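Local coordinates for bumblebee peptidoglycan recognition protein SA (PDB 5XZ4) that probably recognises bacterial peptidoglycan in insect immunity, with a preference for the Dap-type over the Lys-type polymer, at residues 59-64 and 68-73; 14-19 and 81-86; 42-45 and 49-52; 144-147 and 153-156. All coordinates share one frame; numbering follows the deposited sequence.

Contact 1. Residues 59-64 and 68-73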
# COMPACT_ATOMS: atom_id res chain seq x y z
N SER A 59 2.92 -0.33 15.09
CA SER A 59 3.61 -0.11 16.36
C SER A 59 5.03 0.44 16.09
O SER A 59 5.46 1.41 16.74
CB SER A 59 3.68 -1.44 17.09
OG SER A 59 4.36 -1.30 18.33
N TYR A 60 5.75 -0.17 15.14
CA TYR A 60 7.11 0.28 14.83
C TYR A 60 7.13 1.71 14.24
O TYR A 60 7.90 2.58 14.66
CB TYR A 60 7.79 -0.76 13.93
CG TYR A 60 9.24 -0.43 13.64
CD1 TYR A 60 10.24 -0.56 14.62
CD2 TYR A 60 9.60 0.04 12.36
CE1 TYR A 60 11.56 -0.21 14.33
CE2 TYR A 60 10.93 0.35 12.08
CZ TYR A 60 11.90 0.23 13.06
OH TYR A 60 13.21 0.56 12.79
N HIS A 61 6.21 1.95 13.32
CA HIS A 61 6.14 3.28 12.70
C HIS A 61 5.80 4.38 13.70
O HIS A 61 6.41 5.46 13.67
CB HIS A 61 5.13 3.27 11.53
CG HIS A 61 5.61 2.55 10.32
ND1 HIS A 61 4.91 2.52 9.12
CD2 HIS A 61 6.77 1.87 10.09
CE1 HIS A 61 5.59 1.81 8.24
NE2 HIS A 61 6.73 1.41 8.79
N MET A 62 4.81 4.13 14.56
CA MET A 62 4.40 5.14 15.53
C MET A 62 5.38 5.29 16.70
O MET A 62 5.74 6.41 17.06
CB MET A 62 2.98 4.87 16.02
CG MET A 62 1.96 5.07 14.88
SD MET A 62 0.22 4.81 15.35
CE MET A 62 -0.03 6.22 16.39
N ASP A 63 5.83 4.18 17.27
CA ASP A 63 6.68 4.25 18.48
C ASP A 63 8.15 4.48 18.17
O ASP A 63 8.83 5.21 18.89
CB ASP A 63 6.53 2.99 19.31
CG ASP A 63 5.16 2.86 19.94
OD1 ASP A 63 4.31 3.77 19.76
OD2 ASP A 63 4.99 1.82 20.58
N SER A 64 8.66 3.79 17.14
CA SER A 64 10.10 3.90 16.82
C SER A 64 10.38 5.01 15.82
O SER A 64 11.29 5.80 16.05
CB SER A 64 10.68 2.56 16.34
OG SER A 64 10.85 1.67 17.44
N ASP A 68 2.73 9.60 12.64
CA ASP A 68 1.35 9.79 13.12
C ASP A 68 0.47 8.55 12.99
O ASP A 68 -0.60 8.47 13.61
CB ASP A 68 0.67 10.92 12.32
CG ASP A 68 1.33 12.24 12.48
OD1 ASP A 68 1.70 12.57 13.61
OD2 ASP A 68 1.44 12.97 11.46
N ASP A 69 0.91 7.60 12.18
CA ASP A 69 0.17 6.37 11.85
C ASP A 69 1.12 5.47 11.08
O ASP A 69 2.23 5.92 10.69
CB ASP A 69 -1.10 6.66 11.00
CG ASP A 69 -2.10 5.49 10.97
OD1 ASP A 69 -1.90 4.44 11.63
OD2 ASP A 69 -3.15 5.66 10.27
N ILE A 70 0.73 4.21 10.87
CA ILE A 70 1.40 3.36 9.89
C ILE A 70 1.61 4.19 8.61
O ILE A 70 0.71 4.97 8.22
CB ILE A 70 0.56 2.07 9.64
CG1 ILE A 70 1.38 1.00 8.92
CG2 ILE A 70 -0.79 2.36 8.95
CD1 ILE A 70 0.75 -0.39 8.84
N GLY A 71 2.76 4.05 7.98
CA GLY A 71 3.11 4.96 6.87
C GLY A 71 2.31 4.69 5.60
O GLY A 71 2.12 5.61 4.79
N TYR A 72 1.88 3.44 5.42
CA TYR A 72 1.19 3.01 4.17
C TYR A 72 -0.28 3.43 4.16
O TYR A 72 -0.93 3.51 5.20
CB TYR A 72 1.27 1.49 3.98
CG TYR A 72 2.70 0.98 3.94
CD1 TYR A 72 3.50 1.19 2.81
CD2 TYR A 72 3.31 0.32 5.05
CE1 TYR A 72 4.82 0.77 2.77
CE2 TYR A 72 4.66 -0.10 5.01
CZ TYR A 72 5.39 0.11 3.86
OH TYR A 72 6.72 -0.27 3.75
N SER A 73 -0.82 3.71 2.95
CA SER A 73 -2.27 3.93 2.75
C SER A 73 -3.07 2.65 2.97
O SER A 73 -4.12 2.67 3.63
CB SER A 73 -2.50 4.46 1.33
OG SER A 73 -1.67 5.59 1.07
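H61 meets G71 at the edge of its imidazole: the amide N of G71 lies 2.9 Å from H61 ND1 and close to the ring plane, with an N-H...N angle of 158°. I70 CA lies at the same edge, while I70 CG1 approaches ND1 from off the ring plane. H61 CE1 comes 3.9 Å from Y72 CE2, the two ring planes inclined at 40°. Next along the helix, M62 lies against the loop with CG 3.8 Å from D69 CA, and its bend at chi3 (70°) turns CE to within 3.6 Å of D68 O. In the second shell W67 brings its ring against H61, R86 takes up the carbonyls of D69 and I70, and D69 OD1 forms a salt bridge with R13. The end of helix 47-64 is thus fastened to the loop between this helix and strand 74-76 of the amidase-like domain. With an alanine at H61, the G71 amide would probably lose its acceptor and a gap would open between I70 and Y72. Because ND1 accepts from the backbone, the imidazole is likely to be neutral, with its proton on NE2.

Contact 2. Residues 14-19 and 81-86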
# COMPACT_ATOMS: atom_id res chain seq x y z
N SER A 14 -9.71 0.19 12.30
CA SER A 14 -10.11 -0.17 13.67
C SER A 14 -10.38 -1.68 13.81
O SER A 14 -10.53 -2.19 14.92
CB SER A 14 -11.32 0.64 14.12
OG SER A 14 -12.47 0.33 13.35
N GLU A 15 -10.46 -2.39 12.69
CA GLU A 15 -10.64 -3.83 12.73
C GLU A 15 -9.34 -4.59 12.99
O GLU A 15 -9.37 -5.77 13.35
CB GLU A 15 -11.27 -4.34 11.43
CG GLU A 15 -12.58 -3.65 11.00
CD GLU A 15 -13.21 -4.31 9.79
OE1 GLU A 15 -13.52 -3.58 8.82
OE2 GLU A 15 -13.39 -5.54 9.80
N TRP A 16 -8.19 -3.92 12.80
CA TRP A 16 -6.89 -4.56 13.06
C TRP A 16 -6.04 -3.94 14.16
O TRP A 16 -5.05 -4.55 14.56
CB TRP A 16 -6.07 -4.80 11.76
CG TRP A 16 -5.71 -3.57 10.98
CD1 TRP A 16 -6.35 -3.08 9.85
CD2 TRP A 16 -4.59 -2.70 11.21
NE1 TRP A 16 -5.69 -1.97 9.38
CE2 TRP A 16 -4.61 -1.69 10.20
CE3 TRP A 16 -3.54 -2.66 12.17
CZ2 TRP A 16 -3.67 -0.66 10.14
CZ3 TRP A 16 -2.58 -1.63 12.10
CH2 TRP A 16 -2.67 -0.63 11.09
N THR A 17 -6.41 -2.76 14.64
CA THR A 17 -5.70 -2.11 15.77
C THR A 17 -6.65 -1.35 16.67
O THR A 17 -7.69 -0.83 16.21
CB THR A 17 -4.54 -1.19 15.30
OG1 THR A 17 -3.83 -0.68 16.43
CG2 THR A 17 -5.06 0.01 14.52
N ASP A 18 -6.28 -1.29 17.95
CA ASP A 18 -6.95 -0.45 18.94
C ASP A 18 -6.26 0.88 19.23
O ASP A 18 -6.76 1.66 20.05
CB ASP A 18 -7.17 -1.22 20.26
CG ASP A 18 -8.09 -2.41 20.07
OD1 ASP A 18 -8.79 -2.55 19.03
OD2 ASP A 18 -8.09 -3.28 20.95
N VAL A 19 -5.11 1.14 18.58
CA VAL A 19 -4.36 2.36 18.84
C VAL A 19 -4.75 3.43 17.82
O VAL A 19 -4.57 3.23 16.63
CB VAL A 19 -2.83 2.11 18.80
CG1 VAL A 19 -2.04 3.41 19.01
CG2 VAL A 19 -2.44 1.03 19.81
N ASN A 81 -6.52 -10.20 1.39
CA ASN A 81 -7.30 -9.08 1.90
C ASN A 81 -6.55 -7.76 1.84
O ASN A 81 -5.31 -7.73 1.85
CB ASN A 81 -7.76 -9.36 3.33
CG ASN A 81 -8.85 -10.40 3.39
OD1 ASN A 81 -9.83 -10.34 2.63
ND2 ASN A 81 -8.67 -11.38 4.26
N VAL A 82 -7.33 -6.69 1.75
CA VAL A 82 -6.82 -5.32 1.80
C VAL A 82 -7.06 -4.77 3.21
O VAL A 82 -8.18 -4.83 3.72
CB VAL A 82 -7.54 -4.42 0.76
CG1 VAL A 82 -7.03 -2.98 0.83
CG2 VAL A 82 -7.37 -4.97 -0.66
N TYR A 83 -5.99 -4.23 3.81
CA TYR A 83 -6.03 -3.63 5.14
C TYR A 83 -5.88 -2.11 5.02
O TYR A 83 -4.90 -1.62 4.44
CB TYR A 83 -4.90 -4.23 6.02
CG TYR A 83 -5.12 -5.69 6.32
CD1 TYR A 83 -4.86 -6.67 5.36
CD2 TYR A 83 -5.67 -6.08 7.55
CE1 TYR A 83 -5.15 -8.02 5.60
CE2 TYR A 83 -5.96 -7.41 7.82
CZ TYR A 83 -5.72 -8.38 6.86
OH TYR A 83 -6.04 -9.69 7.15
N GLU A 84 -6.81 -1.35 5.59
CA GLU A 84 -6.74 0.11 5.57
C GLU A 84 -5.72 0.62 6.57
O GLU A 84 -5.81 0.29 7.74
CB GLU A 84 -8.11 0.71 5.87
CG GLU A 84 -8.13 2.22 5.80
CD GLU A 84 -9.35 2.84 6.43
OE1 GLU A 84 -9.87 2.33 7.45
OE2 GLU A 84 -9.83 3.86 5.89
N GLY A 85 -4.76 1.41 6.08
CA GLY A 85 -3.81 2.11 6.94
C GLY A 85 -4.26 3.55 7.06
O GLY A 85 -5.35 3.82 7.58
N ARG A 86 -3.50 4.46 6.43
CA ARG A 86 -3.93 5.85 6.35
C ARG A 86 -5.15 6.05 5.41
O ARG A 86 -5.83 7.08 5.52
CB ARG A 86 -2.78 6.75 5.91
CG ARG A 86 -1.69 6.84 6.95
CD ARG A 86 -0.48 7.63 6.46
NE ARG A 86 0.57 7.63 7.50
CZ ARG A 86 1.25 8.70 7.92
NH1 ARG A 86 1.10 9.92 7.39
NH2 ARG A 86 2.12 8.53 8.92
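The buried seam between the N-terminal segment and the edge strand 82-84 is formed by W16, which meets Y83, E84 and G85. The indole NE1 donates to the backbone O of E84 at 2.8 Å, with an N-H...O angle of 144°; the acceptor lies near the indole plane, while the donor stands tilted from the carbonyl plane. Beside this bond Y83 turns its edge to the five-membered ring of W16 in an offset edge-to-face pair, planes at 67°, with Y83 CD2 3.8 Å from W16 CD1. Farther along the indole, CZ2 comes 4.2 Å from G85 CA. Chi1 of 61° places W16 CG between its own N and carbonyl carbon, which swings the indole toward the strand, and T17 CG2 covers part of one face. A54 of helix 47-64 also touches the indole, Y83 OH bonds to D79, and E84 OE1 takes the amide of R13. A leucine in place of W16 would probably leave E84 O without its indole donor and Y83 without an aromatic face. With I11 bonded to V82 and E84, this is an N-terminal extension laid along the outermost strand of the mixed sheet, as in other peptidoglycan recognition domains.

Contact 3. Residues 42-45 and 49-52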
# COMPACT_ATOMS: atom_id res chain seq x y z
N ALA A 42 8.09 -10.62 7.08
CA ALA A 42 7.61 -11.94 6.69
C ALA A 42 6.23 -11.84 6.02
O ALA A 42 5.46 -10.90 6.28
CB ALA A 42 7.53 -12.83 7.92
N GLU A 43 5.93 -12.81 5.16
CA GLU A 43 4.57 -12.97 4.61
C GLU A 43 3.56 -13.44 5.67
O GLU A 43 3.93 -13.95 6.74
CB GLU A 43 4.60 -13.93 3.42
CG GLU A 43 5.43 -13.38 2.26
CD GLU A 43 5.47 -14.30 1.06
OE1 GLU A 43 6.58 -14.60 0.59
OE2 GLU A 43 4.39 -14.71 0.59
N CYS A 44 2.28 -13.26 5.38
CA CYS A 44 1.20 -13.70 6.25
C CYS A 44 0.15 -14.39 5.39
O CYS A 44 -0.07 -13.97 4.25
CB CYS A 44 0.60 -12.49 7.00
SG CYS A 44 -0.13 -11.16 5.96
N ASN A 45 -0.50 -15.43 5.91
CA ASN A 45 -1.36 -16.28 5.07
C ASN A 45 -2.80 -16.47 5.57
O ASN A 45 -3.59 -17.18 4.94
CB ASN A 45 -0.65 -17.60 4.76
CG ASN A 45 0.52 -17.41 3.80
OD1 ASN A 45 0.32 -17.24 2.59
ND2 ASN A 45 1.74 -17.40 4.33
N GLU A 49 -3.00 -13.77 11.07
CA GLU A 49 -1.57 -13.49 10.83
C GLU A 49 -1.38 -12.09 10.23
O GLU A 49 -0.45 -11.37 10.60
CB GLU A 49 -0.98 -14.51 9.86
CG GLU A 49 0.12 -15.39 10.41
CD GLU A 49 0.29 -16.63 9.55
OE1 GLU A 49 0.61 -16.47 8.36
OE2 GLU A 49 0.10 -17.76 10.05
N CYS A 50 -2.22 -11.73 9.26
CA CYS A 50 -2.07 -10.44 8.60
C CYS A 50 -2.46 -9.27 9.51
O CYS A 50 -1.79 -8.23 9.50
CB CYS A 50 -2.87 -10.44 7.31
SG CYS A 50 -2.21 -11.58 6.05
N ILE A 51 -3.46 -9.47 10.37
CA ILE A 51 -3.79 -8.48 11.39
C ILE A 51 -2.56 -8.23 12.28
O ILE A 51 -2.23 -7.08 12.58
CB ILE A 51 -5.03 -8.92 12.25
CG1 ILE A 51 -6.31 -8.77 11.40
CG2 ILE A 51 -5.10 -8.15 13.59
CD1 ILE A 51 -7.55 -9.40 12.02
N ALA A 52 -1.91 -9.32 12.71
CA ALA A 52 -0.72 -9.18 13.56
C ALA A 52 0.40 -8.42 12.86
O ALA A 52 1.08 -7.58 13.48
CB ALA A 52 -0.23 -10.54 14.03
O HOH W 1 2.50 -17.73 6.96
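E49 folds back over C44, its CB 3.8 Å from C44 CB and its carboxylate reaching past the cysteine to N45. Beneath it runs the C44-C50 disulfide, a short-range bridge characteristic of peptidoglycan recognition proteins, which here staples the first turn of helix 47-64 to the loop that follows strand 31-38. The sulfurs are 2.1 Å apart and chi3 is 99°, a right-handed bridge. C44 holds SG between its backbone N and carbonyl carbon (chi1 60°), the position from which it meets C50 SG. The cysteines are buried, whereas E49 and N45 lie on the exposed side. T46, in the short link between the segments, accepts the amide of E49 through its OG1. Y83 and D79 pack against C50 and I108 against C44, so the bridge is covered by Y83 of strand 82-84 and by the loop residues D79 and I108. E49 departs from a staggered chi1, at -117°, as it reaches toward the loop. Its OE1 accepts from the N45 amide at 2.9 Å, the donor standing above the carboxylate plane. A second donor also reaches this oxygen, which should help to hold the carboxylate in place: a water that donates a hydrogen bond to E49 OE1 at 2.7 Å and accepts from N45 ND2 at 2.8 Å.

Contact 4. Residues 144-147 and 153-156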
# COMPACT_ATOMS: atom_id res chain seq x y z
N ILE A 144 3.25 3.13 -10.13
CA ILE A 144 4.72 3.02 -10.19
C ILE A 144 5.25 2.26 -8.98
O ILE A 144 4.62 2.29 -7.92
CB ILE A 144 5.43 4.39 -10.32
CG1 ILE A 144 5.04 5.34 -9.20
CG2 ILE A 144 5.15 5.03 -11.69
CD1 ILE A 144 5.87 6.61 -9.15
N GLY A 145 6.38 1.57 -9.15
CA GLY A 145 7.08 0.97 -7.98
C GLY A 145 7.85 2.06 -7.27
O GLY A 145 8.36 2.98 -7.92
N ALA A 146 7.98 1.94 -5.94
CA ALA A 146 8.74 2.95 -5.17
C ALA A 146 10.15 3.24 -5.71
O ALA A 146 10.57 4.41 -5.77
CB ALA A 146 8.81 2.53 -3.70
N LYS A 147 10.84 2.18 -6.14
CA LYS A 147 12.22 2.29 -6.62
C LYS A 147 12.37 3.20 -7.85
O LYS A 147 13.46 3.64 -8.14
CB LYS A 147 12.83 0.91 -6.93
CG LYS A 147 12.13 0.10 -8.02
CD LYS A 147 12.70 -1.32 -8.16
CE LYS A 147 14.14 -1.31 -8.61
NZ LYS A 147 14.81 -2.64 -8.54
N MET A 153 15.05 -0.37 -2.59
CA MET A 153 14.79 -1.61 -3.35
C MET A 153 13.30 -1.98 -3.43
O MET A 153 12.91 -2.81 -4.25
CB MET A 153 15.68 -2.77 -2.87
CG MET A 153 17.17 -2.59 -3.24
SD MET A 153 17.55 -2.47 -5.01
CE MET A 153 17.61 -4.20 -5.47
N SER A 154 12.47 -1.32 -2.62
CA SER A 154 11.00 -1.53 -2.62
C SER A 154 10.43 -1.25 -4.04
O SER A 154 10.79 -0.22 -4.65
CB SER A 154 10.39 -0.61 -1.57
OG SER A 154 8.99 -0.81 -1.47
N PRO A 155 9.55 -2.11 -4.59
CA PRO A 155 8.79 -3.17 -3.94
C PRO A 155 9.42 -4.56 -4.08
O PRO A 155 8.72 -5.57 -3.94
CB PRO A 155 7.47 -3.12 -4.73
CG PRO A 155 7.93 -2.84 -6.14
CD PRO A 155 9.01 -1.80 -5.94
N GLY A 156 10.73 -4.59 -4.36
CA GLY A 156 11.45 -5.82 -4.64
C GLY A 156 11.46 -6.12 -6.12
O GLY A 156 10.46 -5.89 -6.81
O HOH W 2 14.36 -4.09 -6.24
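Van der Waals contact joins A146 and G145 to the S154-P155 corner. A146 CB sits 3.5 Å from S154 O and a little farther from S154 OG, while P155 CD lies 3.9 Å from G145 CA; a beta carbon on G145 would run into that ring carbon. K147 lays its chain over the same carbonyl, with CB 3.3 Å from S154 O, and continues toward M153. Direct polar contact is slight: the K147 amide reaches S154 O at 2.8 Å, but the angle of 124° makes this a weak bond. At the outer end a water bridges the segments, accepting from K147 NZ and donating to M153 O, each at 2.8 Å. The bend at chi3 (-64°) helps carry the ammonium to that water. M153 O is held a second time, by the amide of G156 at 2.8 Å, which closes a type VIa turn with the cis peptide before P155 at its centre. S154 OG has its partners on the neighbouring strand, bonding to H37 ND1 and to the amide of H38. In zinc amidases of this family a histidine and a cysteine probably stand where A146 and S154 are found, so the pair is consistent with a domain that has lost the zinc site and recognises rather than cleaves. Strand 141-145, the outermost strand on its side of the sheet, pairs with 31-38, A146 and P155 pack against that strand, and G156 takes the N-cap position of helix 157-163, whose Q160 touches both K147 and P155.

In the fold
From the N terminus, segment 14-19 is met much later by 81-86, so contact 2 closes the longest loop and encloses contacts 3 and 1. Contact 3 closes first, fastening the loop after strand 31-38 to the start of helix 47-64; contact 1 follows in series at the other end of that helix, about 17 Å away between centres. Both touch contact 2: S73 O meets G85 N, and I51 packs against Y83. No loops cross. Contact 4 comes later in the chain, across the chain's centre from contact 2 and about 23 Å from it between centres, joining strand 141-145 to the approach of helix 157-163 at the far edge of the same sheet.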